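Local coordinates for Cry37AA1 (Bacillus thuringiensis, PDB 4RHZ), which forms a binary complex with Cry23Aa1, binds calcium through a C2-like beta-sandwich, and probably acts as the partner subunit of an insecticidal toxin, at residues S100-V106 with T118-L123; F8-F12 with F38-K42; Y76-K80 with I90-P94. All blocks are in the same frame, centred on the assembly; numbering follows the deposited sequence.

Interaction 1: S100-V106 with T118-L123; sequences STPGVTV and TIKYSL
The Y121 ring meets P102 over one face and S100 at its rim. P102 CA lies 3.8 Å from the ring centroid, a CH-pi contact. A proline suits this place because its ring is rigid and apolar: CB rests against CE1 of the tyrosine, and CG reaches CD1 of L123. Near the ring plane, S100 OG approaches CE2 of Y121 at 3.5 Å, and the tyrosine OH donates a 2.7 Å hydrogen bond to S100 O. CG of Y121 stands between its own N and carbonyl carbon (chi1 71°), which sends the phenol across to the turn.

That turn is type II, from T101 to V104, closed by V104 N bonding T101 O. G103 occupies its third position with a positive phi of 107°, where a side chain would be pressed against the preceding carbonyl. S100 OG donates to V104 O from above the carbonyl plane. Water 1 joins the loop to the strand, accepting from G103 N and Y121 N, its oxygen lying 2.6 Å from V104 O.

Beyond the turn the first segment joins strand 115-125 as a regular strand from T105. V106 and I119 form an antiparallel hydrogen-bonded pair, with V106 N to I119 O at 3.0 Å and I119 N to V106 O at 2.9 Å. Their branched apolar side chains share a face and touch F75 of the other sheet. On its other side strand 115-125 bonds to antiparallel strand 4-13; T105 and V106 pair in parallel with a strand of the Cry23Aa1 chain, and E48 of that chain is hydrogen-bonded to T105 OG1.

Interaction 2: F8-F12 with F38-K42; sequences FTINF and FEIWK
F8, I10 and F12 on one strand meet I40 and W41, with F38 at the margin, entirely through apolar and aromatic groups. The aromatic pair is F12 with W41. The two side chains come from opposite directions, and F12 turns an edge to the indole in a tilted edge-to-face contact, with 5.0 Å between the centroids of the phenyl and the six-membered ring and 55° between their planes. F12 CZ is the leading atom, poised over the centre of the indole and 3.6 Å from W41 CE2. With CG of W41 anti to its backbone N (chi1 172°), the broad indole face is presented to the phenylalanine.

A CH-pi contact joins F8 and I40. The methyl CG2 of I40 sits over the middle of the F8 ring, 3.9 Å from its centroid and 10° off the normal. The other branch of I40 runs past the ring, bringing CD1 to 3.8 Å from F8 CD2, so a beta-branched residue can use both arms on one aromatic partner.

Aliphatic packing fills the centre. I10 CD1 touches I40 CD1 at 3.7 Å and also W41 CB, crossing the tryptophan at about a right angle. F8 CZ meets F38 CE1 more loosely, near the plane of the F38 ring. A classic beta bulge, in which I40 and W41 both face I27 of the adjacent strand, lets these consecutive residues both point inward.

No hydrogen bond crosses between the segments, whose strands belong to different sheets. Y56 adds another edge-to-face partner to W41, and F75 covers both F8 and I40. The chemistry therefore implies cohesion by close fit and exclusion of water, as expected at the heart of a beta-sandwich.

Interaction 3: Y76-K80 with I90-P94; sequences YGDVK and ILAYP
V79 can be followed outward from the backbone on the sheet face it shares with A92: its CB lies 4.0 Å from L91 CB and near A92 CB. From CB the two methyls part: CG1 packs on L91 CB and CD2, CG2 on A92 CB at 4.0 Å. CG1 is anti to the backbone N (chi1 -178°), which directs it to the leucine. A compact branched valine serves two consecutive residues, while the small A92 lets the two backbones come close, its CB lying 3.6 Å from G77 O.

Both L91 and A92 face V79, a classic beta bulge. V79 O accepts from L91 N at 2.8 Å and from A92 N at 3.2 Å, and V79 N donates to A92 O almost straight (170°). Beyond the bulge K80 and I90 lie side by side, CG against CG1. Water 3 bridges D78 OD1 and A92 O, and P94 lies alongside the D78 side chain. Y76 CD1 touches P94 CB at 4.0 Å, while its hydroxyl bonds D37.

Strands 73-81 and 89-100 form a hairpin at one margin of their sheet. Strand 26-30 flanks 73-81 on its other side, and L91 lies close to the calcium ligand D89.

In the fold
From the N terminus, strand 4-13 supplies the first half of interaction 2, which closes a long excursion when the chain returns as strand 38-43 in the opposite sheet. Interaction 3 then closes the hairpin of strands 73-81 and 89-100, whose loop side carries the calcium ligand D89. Last, interaction 1 closes the hairpin of 105-110 and 115-125. The three loops follow in series, neither nested nor crossed. Interaction 2 is the hub: its strand 4-13 bonds to 115-125 of interaction 1, while F12 and W41 pack on V79 of interaction 3. Interactions 1 and 3 do not touch and lie on opposite sides of the chain's centre.

Interaction 1: S100-V106 with T118-L123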
ATOM      1  N   SER B 100       8.597   4.195  14.636  1.00 27.93           N
ATOM      2  CA  SER B 100       8.557   3.047  13.747  1.00 30.73           C
ATOM      3  C   SER B 100       9.931   2.372  13.669  1.00 31.74           C
ATOM      4  O   SER B 100      10.934   2.975  14.009  1.00 33.54           O
ATOM      5  CB  SER B 100       8.204   3.535  12.328  1.00 30.55           C
ATOM      6  OG  SER B 100       9.148   4.526  11.930  1.00 28.36           O
ATOM      7  N   THR B 101       9.970   1.146  13.173  1.00 33.04           N
ATOM      8  CA  THR B 101      11.202   0.523  12.685  1.00 35.43           C
ATOM      9  C   THR B 101      11.650   1.106  11.310  1.00 36.14           C
ATOM     10  O   THR B 101      10.836   1.647  10.591  1.00 36.61           O
ATOM     11  CB  THR B 101      10.929  -0.956  12.438  1.00 36.97           C
ATOM     12  OG1 THR B 101       9.840  -1.042  11.498  1.00 37.19           O
ATOM     13  CG2 THR B 101      10.510  -1.675  13.761  1.00 34.71           C
ATOM     14  N   PRO B 102      12.953   1.015  10.951  1.00 37.14           N
ATOM     15  CA  PRO B 102      13.360   1.579   9.644  1.00 38.38           C
ATOM     16  C   PRO B 102      12.672   0.805   8.511  1.00 38.06           C
ATOM     17  O   PRO B 102      12.616  -0.408   8.563  1.00 35.61           O
ATOM     18  CB  PRO B 102      14.887   1.334   9.601  1.00 38.49           C
ATOM     19  CG  PRO B 102      15.128   0.215  10.558  1.00 38.49           C
ATOM     20  CD  PRO B 102      14.066   0.288  11.617  1.00 37.62           C
ATOM     21  N   GLY B 103      12.092   1.508   7.547  1.00 38.67           N
ATOM     22  CA  GLY B 103      11.336   0.794   6.503  1.00 38.29           C
ATOM     23  C   GLY B 103       9.864   1.008   6.721  1.00 38.20           C
ATOM     24  O   GLY B 103       9.064   0.718   5.809  1.00 40.09           O
ATOM     25  N   VAL B 104       9.473   1.481   7.918  1.00 34.42           N
ATOM     26  CA  VAL B 104       8.095   1.877   8.127  1.00 30.67           C
ATOM     27  C   VAL B 104       8.111   3.366   8.309  1.00 31.91           C
ATOM     28  O   VAL B 104       9.074   3.920   8.941  1.00 31.74           O
ATOM     29  CB  VAL B 104       7.482   1.203   9.322  1.00 31.10           C
ATOM     30  CG1 VAL B 104       6.083   1.750   9.639  1.00 28.29           C
ATOM     31  CG2 VAL B 104       7.454  -0.360   9.156  1.00 28.09           C
ATOM     32  N   THR B 105       7.106   4.031   7.723  1.00 30.33           N
ATOM     33  CA  THR B 105       7.050   5.464   7.691  1.00 29.51           C
ATOM     34  C   THR B 105       6.067   5.896   8.774  1.00 29.93           C
ATOM     35  O   THR B 105       5.117   5.157   9.062  1.00 29.88           O
ATOM     36  CB  THR B 105       6.596   5.899   6.282  1.00 29.73           C
ATOM     37  OG1 THR B 105       7.727   5.806   5.409  1.00 32.75           O
ATOM     38  CG2 THR B 105       6.063   7.291   6.212  1.00 26.78           C
ATOM     39  N   VAL B 106       6.263   7.077   9.374  1.00 28.88           N
ATOM     40  CA  VAL B 106       5.273   7.562  10.321  1.00 27.65           C
ATOM     41  C   VAL B 106       4.580   8.809   9.796  1.00 27.46           C
ATOM     42  O   VAL B 106       5.192   9.590   9.085  1.00 27.47           O
ATOM     43  CB  VAL B 106       5.885   7.940  11.798  1.00 27.85           C
ATOM     44  CG1 VAL B 106       6.667   6.831  12.434  1.00 26.67           C
ATOM     45  CG2 VAL B 106       6.673   9.259  11.754  1.00 23.10           C
ATOM     46  N   THR B 118       4.900  13.315   6.946  1.00 25.96           N
ATOM     47  CA  THR B 118       5.292  11.955   7.049  1.00 25.24           C
ATOM     48  C   THR B 118       6.837  11.859   7.098  1.00 26.89           C
ATOM     49  O   THR B 118       7.540  12.753   6.599  1.00 27.36           O
ATOM     50  CB  THR B 118       4.797  11.098   5.863  1.00 28.30           C
ATOM     51  OG1 THR B 118       5.521  11.426   4.674  1.00 30.92           O
ATOM     52  CG2 THR B 118       3.261  11.136   5.639  1.00 24.00           C
ATOM     53  N   ILE B 119       7.394  10.800   7.711  1.00 26.33           N
ATOM     54  CA  ILE B 119       8.819  10.691   7.807  1.00 25.65           C
ATOM     55  C   ILE B 119       9.192   9.276   7.572  1.00 27.36           C
ATOM     56  O   ILE B 119       8.633   8.358   8.167  1.00 28.28           O
ATOM     57  CB  ILE B 119       9.352  11.078   9.257  1.00 26.97           C
ATOM     58  CG1 ILE B 119       9.153  12.545   9.559  1.00 27.71           C
ATOM     59  CG2 ILE B 119      10.880  10.954   9.359  1.00 23.45           C
ATOM     60  CD1 ILE B 119       8.048  12.791  10.369  1.00 29.66           C
ATOM     61  N   LYS B 120      10.198   9.081   6.749  1.00 27.94           N
ATOM     62  CA  LYS B 120      10.687   7.765   6.408  1.00 29.67           C
ATOM     63  C   LYS B 120      12.143   7.813   6.740  1.00 29.50           C
ATOM     64  O   LYS B 120      12.710   8.877   6.609  1.00 30.75           O
ATOM     65  CB  LYS B 120      10.562   7.695   4.891  1.00 30.20           C
ATOM     66  CG  LYS B 120      11.347   6.658   4.239  1.00 34.61           C
ATOM     67  CD  LYS B 120      11.395   6.901   2.718  1.00 38.93           C
ATOM     68  CE  LYS B 120      12.088   5.712   2.056  1.00 42.75           C
ATOM     69  NZ  LYS B 120      12.361   6.004   0.610  1.00 48.43           N
ATOM     70  N   TYR B 121      12.764   6.713   7.182  1.00 30.75           N
ATOM     71  CA  TYR B 121      14.177   6.781   7.466  1.00 32.99           C
ATOM     72  C   TYR B 121      14.823   5.485   7.127  1.00 34.52           C
ATOM     73  O   TYR B 121      14.144   4.487   7.148  1.00 35.12           O
ATOM     74  CB  TYR B 121      14.454   7.131   8.954  1.00 32.86           C
ATOM     75  CG  TYR B 121      14.159   6.065   9.999  1.00 31.94           C
ATOM     76  CD1 TYR B 121      15.197   5.360  10.604  1.00 27.18           C
ATOM     77  CD2 TYR B 121      12.847   5.797  10.410  1.00 31.28           C
ATOM     78  CE1 TYR B 121      14.949   4.391  11.588  1.00 27.48           C
ATOM     79  CE2 TYR B 121      12.587   4.858  11.455  1.00 28.23           C
ATOM     80  CZ  TYR B 121      13.646   4.166  12.027  1.00 31.96           C
ATOM     81  OH  TYR B 121      13.380   3.204  13.005  1.00 30.14           O
ATOM     82  N   SER B 122      16.133   5.517   6.856  1.00 36.01           N
ATOM     83  CA  SER B 122      16.913   4.309   6.615  1.00 37.67           C
ATOM     84  C   SER B 122      18.316   4.488   7.174  1.00 38.90           C
ATOM     85  O   SER B 122      18.778   5.621   7.372  1.00 40.37           O
ATOM     86  CB  SER B 122      17.017   3.998   5.096  1.00 37.93           C
ATOM     87  OG  SER B 122      17.595   5.079   4.380  1.00 36.98           O
ATOM     88  N   LEU B 123      19.005   3.375   7.374  1.00 41.08           N
ATOM     89  CA  LEU B 123      20.349   3.343   8.022  1.00 43.47           C
ATOM     90  C   LEU B 123      21.356   2.494   7.257  1.00 44.39           C
ATOM     91  O   LEU B 123      20.987   1.397   6.797  1.00 44.30           O
ATOM     92  CB  LEU B 123      20.228   2.636   9.383  1.00 42.50           C
ATOM     93  CG  LEU B 123      19.058   3.179  10.192  1.00 43.15           C
ATOM     94  CD1 LEU B 123      18.679   2.233  11.301  1.00 42.21           C
ATOM     95  CD2 LEU B 123      19.460   4.558  10.709  1.00 41.86           C
TER
HETATM   96  O   HOH W   1      11.133   4.401   7.351  1.00 29.74           O

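Interaction 2: F8-F12 with F38-K42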
ATOM      1  N   PHE B   8      16.693  10.664   6.472  1.00 30.71           N
ATOM      2  CA  PHE B   8      15.354  10.957   6.812  1.00 30.72           C
ATOM      3  C   PHE B   8      14.745  11.573   5.595  1.00 30.93           C
ATOM      4  O   PHE B   8      15.339  12.487   5.006  1.00 29.85           O
ATOM      5  CB  PHE B   8      15.339  11.985   7.995  1.00 30.66           C
ATOM      6  CG  PHE B   8      15.974  11.422   9.251  1.00 32.95           C
ATOM      7  CD1 PHE B   8      17.315  11.689   9.561  1.00 31.14           C
ATOM      8  CD2 PHE B   8      15.277  10.523  10.046  1.00 31.49           C
ATOM      9  CE1 PHE B   8      17.914  11.119  10.654  1.00 31.47           C
ATOM     10  CE2 PHE B   8      15.865   9.936  11.166  1.00 26.85           C
ATOM     11  CZ  PHE B   8      17.182  10.243  11.479  1.00 30.01           C
ATOM     12  N   THR B   9      13.547  11.111   5.219  1.00 30.72           N
ATOM     13  CA  THR B   9      12.867  11.784   4.094  1.00 31.05           C
ATOM     14  C   THR B   9      11.562  12.260   4.592  1.00 29.77           C
ATOM     15  O   THR B   9      10.741  11.463   4.951  1.00 29.99           O
ATOM     16  CB  THR B   9      12.620  10.819   2.922  1.00 31.88           C
ATOM     17  OG1 THR B   9      13.873  10.277   2.544  1.00 31.92           O
ATOM     18  CG2 THR B   9      12.006  11.557   1.735  1.00 32.84           C
ATOM     19  N   ILE B  10      11.360  13.554   4.573  1.00 29.24           N
ATOM     20  CA  ILE B  10      10.243  14.106   5.184  1.00 30.08           C
ATOM     21  C   ILE B  10       9.365  14.749   4.122  1.00 32.58           C
ATOM     22  O   ILE B  10       9.890  15.491   3.262  1.00 32.75           O
ATOM     23  CB  ILE B  10      10.719  15.241   6.129  1.00 30.57           C
ATOM     24  CG1 ILE B  10      11.777  14.712   7.149  1.00 28.20           C
ATOM     25  CG2 ILE B  10       9.553  15.926   6.737  1.00 27.35           C
ATOM     26  CD1 ILE B  10      12.311  15.786   8.075  1.00 29.73           C
ATOM     27  N   ASN B  11       8.033  14.516   4.211  1.00 32.97           N
ATOM     28  CA  ASN B  11       7.085  15.133   3.313  1.00 32.79           C
ATOM     29  C   ASN B  11       6.057  15.910   4.033  1.00 32.80           C
ATOM     30  O   ASN B  11       5.507  15.416   5.023  1.00 32.64           O
ATOM     31  CB  ASN B  11       6.418  14.047   2.487  1.00 34.60           C
ATOM     32  CG  ASN B  11       7.263  13.666   1.313  1.00 36.04           C
ATOM     33  OD1 ASN B  11       7.328  14.419   0.370  1.00 45.12           O
ATOM     34  ND2 ASN B  11       7.967  12.545   1.382  1.00 35.98           N
ATOM     35  N   PHE B  12       5.783  17.124   3.530  1.00 32.08           N
ATOM     36  CA  PHE B  12       4.854  18.040   4.127  1.00 32.25           C
ATOM     37  C   PHE B  12       3.581  18.149   3.280  1.00 33.68           C
ATOM     38  O   PHE B  12       3.669  18.207   2.091  1.00 34.28           O
ATOM     39  CB  PHE B  12       5.497  19.410   4.218  1.00 31.46           C
ATOM     40  CG  PHE B  12       6.826  19.438   4.985  1.00 32.58           C
ATOM     41  CD1 PHE B  12       8.040  19.197   4.323  1.00 28.33           C
ATOM     42  CD2 PHE B  12       6.848  19.761   6.369  1.00 30.44           C
ATOM     43  CE1 PHE B  12       9.259  19.254   5.026  1.00 33.42           C
ATOM     44  CE2 PHE B  12       8.033  19.836   7.073  1.00 30.95           C
ATOM     45  CZ  PHE B  12       9.268  19.585   6.414  1.00 31.77           C
ATOM     46  N   PHE B  38      16.824  14.939  18.790  1.00 33.46           N
ATOM     47  CA  PHE B  38      17.660  15.747  17.925  1.00 33.13           C
ATOM     48  C   PHE B  38      16.852  16.232  16.744  1.00 33.68           C
ATOM     49  O   PHE B  38      15.923  15.552  16.334  1.00 33.14           O
ATOM     50  CB  PHE B  38      18.896  14.944  17.535  1.00 32.24           C
ATOM     51  CG  PHE B  38      18.616  13.564  17.007  1.00 29.92           C
ATOM     52  CD1 PHE B  38      18.491  13.352  15.638  1.00 28.70           C
ATOM     53  CD2 PHE B  38      18.553  12.472  17.851  1.00 28.61           C
ATOM     54  CE1 PHE B  38      18.262  12.094  15.104  1.00 27.26           C
ATOM     55  CE2 PHE B  38      18.334  11.181  17.360  1.00 28.74           C
ATOM     56  CZ  PHE B  38      18.159  10.988  15.955  1.00 29.40           C
ATOM     57  N   GLU B  39      17.145  17.420  16.244  1.00 34.44           N
ATOM     58  CA  GLU B  39      16.464  17.879  15.045  1.00 37.03           C
ATOM     59  C   GLU B  39      16.896  17.197  13.778  1.00 36.32           C
ATOM     60  O   GLU B  39      18.094  16.970  13.542  1.00 36.44           O
ATOM     61  CB  GLU B  39      16.467  19.392  14.808  1.00 37.76           C
ATOM     62  CG  GLU B  39      17.594  20.121  15.342  1.00 47.45           C
ATOM     63  CD  GLU B  39      17.399  20.412  16.813  1.00 55.98           C
ATOM     64  OE1 GLU B  39      18.106  19.716  17.601  1.00 59.55           O
ATOM     65  OE2 GLU B  39      16.567  21.312  17.152  1.00 59.03           O
ATOM     66  N   ILE B  40      15.884  16.824  13.006  1.00 35.10           N
ATOM     67  CA  ILE B  40      16.084  16.353  11.642  1.00 35.44           C
ATOM     68  C   ILE B  40      15.594  17.388  10.622  1.00 35.58           C
ATOM     69  O   ILE B  40      15.867  17.273   9.435  1.00 35.83           O
ATOM     70  CB  ILE B  40      15.465  14.921  11.429  1.00 34.91           C
ATOM     71  CG1 ILE B  40      13.927  14.958  11.442  1.00 33.39           C
ATOM     72  CG2 ILE B  40      16.048  13.980  12.496  1.00 35.63           C
ATOM     73  CD1 ILE B  40      13.212  13.652  10.920  1.00 31.69           C
ATOM     74  N   TRP B  41      14.917  18.422  11.105  1.00 34.98           N
ATOM     75  CA  TRP B  41      14.494  19.490  10.255  1.00 35.07           C
ATOM     76  C   TRP B  41      14.100  20.663  11.110  1.00 35.81           C
ATOM     77  O   TRP B  41      13.429  20.498  12.125  1.00 35.39           O
ATOM     78  CB  TRP B  41      13.276  19.077   9.404  1.00 35.35           C
ATOM     79  CG  TRP B  41      12.667  20.205   8.638  1.00 32.17           C
ATOM     80  CD1 TRP B  41      13.040  20.633   7.392  1.00 33.48           C
ATOM     81  CD2 TRP B  41      11.589  21.068   9.057  1.00 32.91           C
ATOM     82  NE1 TRP B  41      12.277  21.727   7.014  1.00 32.64           N
ATOM     83  CE2 TRP B  41      11.356  21.990   7.993  1.00 34.05           C
ATOM     84  CE3 TRP B  41      10.786  21.142  10.218  1.00 31.69           C
ATOM     85  CZ2 TRP B  41      10.367  22.990   8.060  1.00 34.69           C
ATOM     86  CZ3 TRP B  41       9.789  22.091  10.289  1.00 31.87           C
ATOM     87  CH2 TRP B  41       9.588  23.036   9.197  1.00 36.94           C
ATOM     88  N   LYS B  42      14.437  21.858  10.635  1.00 37.96           N
ATOM     89  CA  LYS B  42      14.194  23.121  11.348  1.00 40.81           C
ATOM     90  C   LYS B  42      14.062  24.271  10.327  1.00 42.08           C
ATOM     91  O   LYS B  42      14.873  24.385   9.391  1.00 43.23           O
ATOM     92  CB  LYS B  42      15.375  23.410  12.286  1.00 40.54           C
ATOM     93  CG  LYS B  42      15.133  24.539  13.292  1.00 45.75           C
ATOM     94  CD  LYS B  42      16.425  24.787  14.098  1.00 54.59           C
ATOM     95  CE  LYS B  42      16.297  26.077  14.943  1.00 59.90           C
ATOM     96  NZ  LYS B  42      15.593  25.812  16.255  1.00 63.31           N
TER

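Interaction 3: Y76-K80 with I90-P94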
ATOM      1  N   TYR B  76       8.567  13.596  16.424  1.00 25.75           N
ATOM      2  CA  TYR B  76       7.464  14.545  16.672  1.00 26.11           C
ATOM      3  C   TYR B  76       7.824  15.870  16.133  1.00 25.57           C
ATOM      4  O   TYR B  76       8.997  16.131  15.878  1.00 27.00           O
ATOM      5  CB  TYR B  76       7.196  14.699  18.170  1.00 27.69           C
ATOM      6  CG  TYR B  76       8.331  15.333  19.018  1.00 26.36           C
ATOM      7  CD1 TYR B  76       8.223  16.634  19.447  1.00 27.18           C
ATOM      8  CD2 TYR B  76       9.454  14.601  19.414  1.00 27.89           C
ATOM      9  CE1 TYR B  76       9.185  17.214  20.259  1.00 25.70           C
ATOM     10  CE2 TYR B  76      10.449  15.184  20.216  1.00 27.95           C
ATOM     11  CZ  TYR B  76      10.268  16.483  20.635  1.00 29.78           C
ATOM     12  OH  TYR B  76      11.160  17.125  21.420  1.00 33.70           O
ATOM     13  N   GLY B  77       6.837  16.733  16.015  1.00 26.10           N
ATOM     14  CA  GLY B  77       7.051  17.963  15.317  1.00 25.97           C
ATOM     15  C   GLY B  77       6.127  19.032  15.836  1.00 27.40           C
ATOM     16  O   GLY B  77       5.009  18.738  16.331  1.00 27.28           O
ATOM     17  N   ASP B  78       6.608  20.266  15.724  1.00 27.26           N
ATOM     18  CA  ASP B  78       5.805  21.455  15.858  1.00 30.96           C
ATOM     19  C   ASP B  78       5.929  22.144  14.505  1.00 31.55           C
ATOM     20  O   ASP B  78       6.895  22.874  14.260  1.00 32.44           O
ATOM     21  CB  ASP B  78       6.409  22.412  16.923  1.00 30.02           C
ATOM     22  CG  ASP B  78       5.508  23.606  17.217  1.00 34.21           C
ATOM     23  OD1 ASP B  78       4.613  23.978  16.404  1.00 34.09           O
ATOM     24  OD2 ASP B  78       5.611  24.110  18.355  1.00 38.83           O
ATOM     25  N   VAL B  79       4.976  21.906  13.623  1.00 33.17           N
ATOM     26  CA  VAL B  79       5.097  22.324  12.213  1.00 33.45           C
ATOM     27  C   VAL B  79       3.857  23.097  11.845  1.00 36.07           C
ATOM     28  O   VAL B  79       2.749  22.612  12.005  1.00 36.31           O
ATOM     29  CB  VAL B  79       5.272  21.092  11.274  1.00 33.18           C
ATOM     30  CG1 VAL B  79       5.461  21.517   9.792  1.00 29.29           C
ATOM     31  CG2 VAL B  79       6.436  20.227  11.743  1.00 28.95           C
ATOM     32  N   LYS B  80       4.088  24.291  11.331  1.00 39.96           N
ATOM     33  CA  LYS B  80       3.063  25.215  10.944  1.00 42.67           C
ATOM     34  C   LYS B  80       3.134  25.896   9.594  1.00 46.18           C
ATOM     35  O   LYS B  80       4.144  26.083   8.918  1.00 46.78           O
ATOM     36  CB  LYS B  80       2.914  26.321  11.974  1.00 42.86           C
ATOM     37  CG  LYS B  80       2.429  25.906  13.295  1.00 43.93           C
ATOM     38  CD  LYS B  80       2.401  27.037  14.226  1.00 45.60           C
ATOM     39  CE  LYS B  80       2.540  26.560  15.604  1.00 49.50           C
ATOM     40  NZ  LYS B  80       1.944  27.467  16.546  1.00 54.64           N
ATOM     41  N   ILE B  90      -1.821  24.095  11.299  1.00 38.39           N
ATOM     42  CA  ILE B  90      -0.930  23.184  11.986  1.00 35.37           C
ATOM     43  C   ILE B  90      -0.821  21.918  11.193  1.00 34.52           C
ATOM     44  O   ILE B  90      -1.853  21.330  10.873  1.00 35.23           O
ATOM     45  CB  ILE B  90      -1.398  22.973  13.472  1.00 35.50           C
ATOM     46  CG1 ILE B  90      -1.218  24.305  14.243  1.00 36.19           C
ATOM     47  CG2 ILE B  90      -0.591  21.924  14.128  1.00 32.14           C
ATOM     48  CD1 ILE B  90      -2.324  24.639  15.006  1.00 33.54           C
ATOM     49  N   LEU B  91       0.409  21.514  10.859  1.00 33.12           N
ATOM     50  CA  LEU B  91       0.738  20.279  10.174  1.00 31.67           C
ATOM     51  C   LEU B  91       1.196  19.193  11.177  1.00 33.26           C
ATOM     52  O   LEU B  91       1.148  17.975  10.821  1.00 32.58           O
ATOM     53  CB  LEU B  91       1.883  20.490   9.167  1.00 32.52           C
ATOM     54  CG  LEU B  91       1.618  21.140   7.775  1.00 34.01           C
ATOM     55  CD1 LEU B  91       0.920  22.470   7.967  1.00 31.22           C
ATOM     56  CD2 LEU B  91       2.873  21.335   6.883  1.00 30.75           C
ATOM     57  N   ALA B  92       1.641  19.603  12.393  1.00 31.71           N
ATOM     58  CA  ALA B  92       2.057  18.634  13.442  1.00 31.84           C
ATOM     59  C   ALA B  92       2.104  19.341  14.806  1.00 32.52           C
ATOM     60  O   ALA B  92       2.507  20.509  14.870  1.00 33.08           O
ATOM     61  CB  ALA B  92       3.405  17.994  13.139  1.00 29.65           C
ATOM     62  N   TYR B  93       1.658  18.636  15.844  1.00 30.46           N
ATOM     63  CA  TYR B  93       1.667  19.132  17.193  1.00 30.36           C
ATOM     64  C   TYR B  93       2.727  18.382  17.975  1.00 30.15           C
ATOM     65  O   TYR B  93       2.886  17.170  17.807  1.00 29.49           O
ATOM     66  CB  TYR B  93       0.345  18.890  17.879  1.00 30.56           C
ATOM     67  CG  TYR B  93      -0.895  19.615  17.357  1.00 30.72           C
ATOM     68  CD1 TYR B  93      -1.670  19.072  16.337  1.00 28.53           C
ATOM     69  CD2 TYR B  93      -1.333  20.782  17.962  1.00 31.83           C
ATOM     70  CE1 TYR B  93      -2.865  19.698  15.887  1.00 29.29           C
ATOM     71  CE2 TYR B  93      -2.506  21.400  17.552  1.00 33.02           C
ATOM     72  CZ  TYR B  93      -3.291  20.827  16.507  1.00 35.56           C
ATOM     73  OH  TYR B  93      -4.471  21.463  16.084  1.00 37.62           O
ATOM     74  N   PRO B  94       3.473  19.103  18.822  1.00 30.20           N
ATOM     75  CA  PRO B  94       4.596  18.412  19.421  1.00 30.09           C
ATOM     76  C   PRO B  94       4.185  17.485  20.557  1.00 30.03           C
ATOM     77  O   PRO B  94       4.979  16.706  20.968  1.00 31.38           O
ATOM     78  CB  PRO B  94       5.529  19.551  19.920  1.00 30.47           C
ATOM     79  CG  PRO B  94       4.588  20.738  20.259  1.00 31.63           C
ATOM     80  CD  PRO B  94       3.506  20.573  19.052  1.00 31.32           C
TER
HETATM   81  O   HOH W   2       4.313  15.615  16.215  1.00 26.44           O
HETATM   82  O   HOH W   3       2.138  22.936  16.270  1.00 27.68           O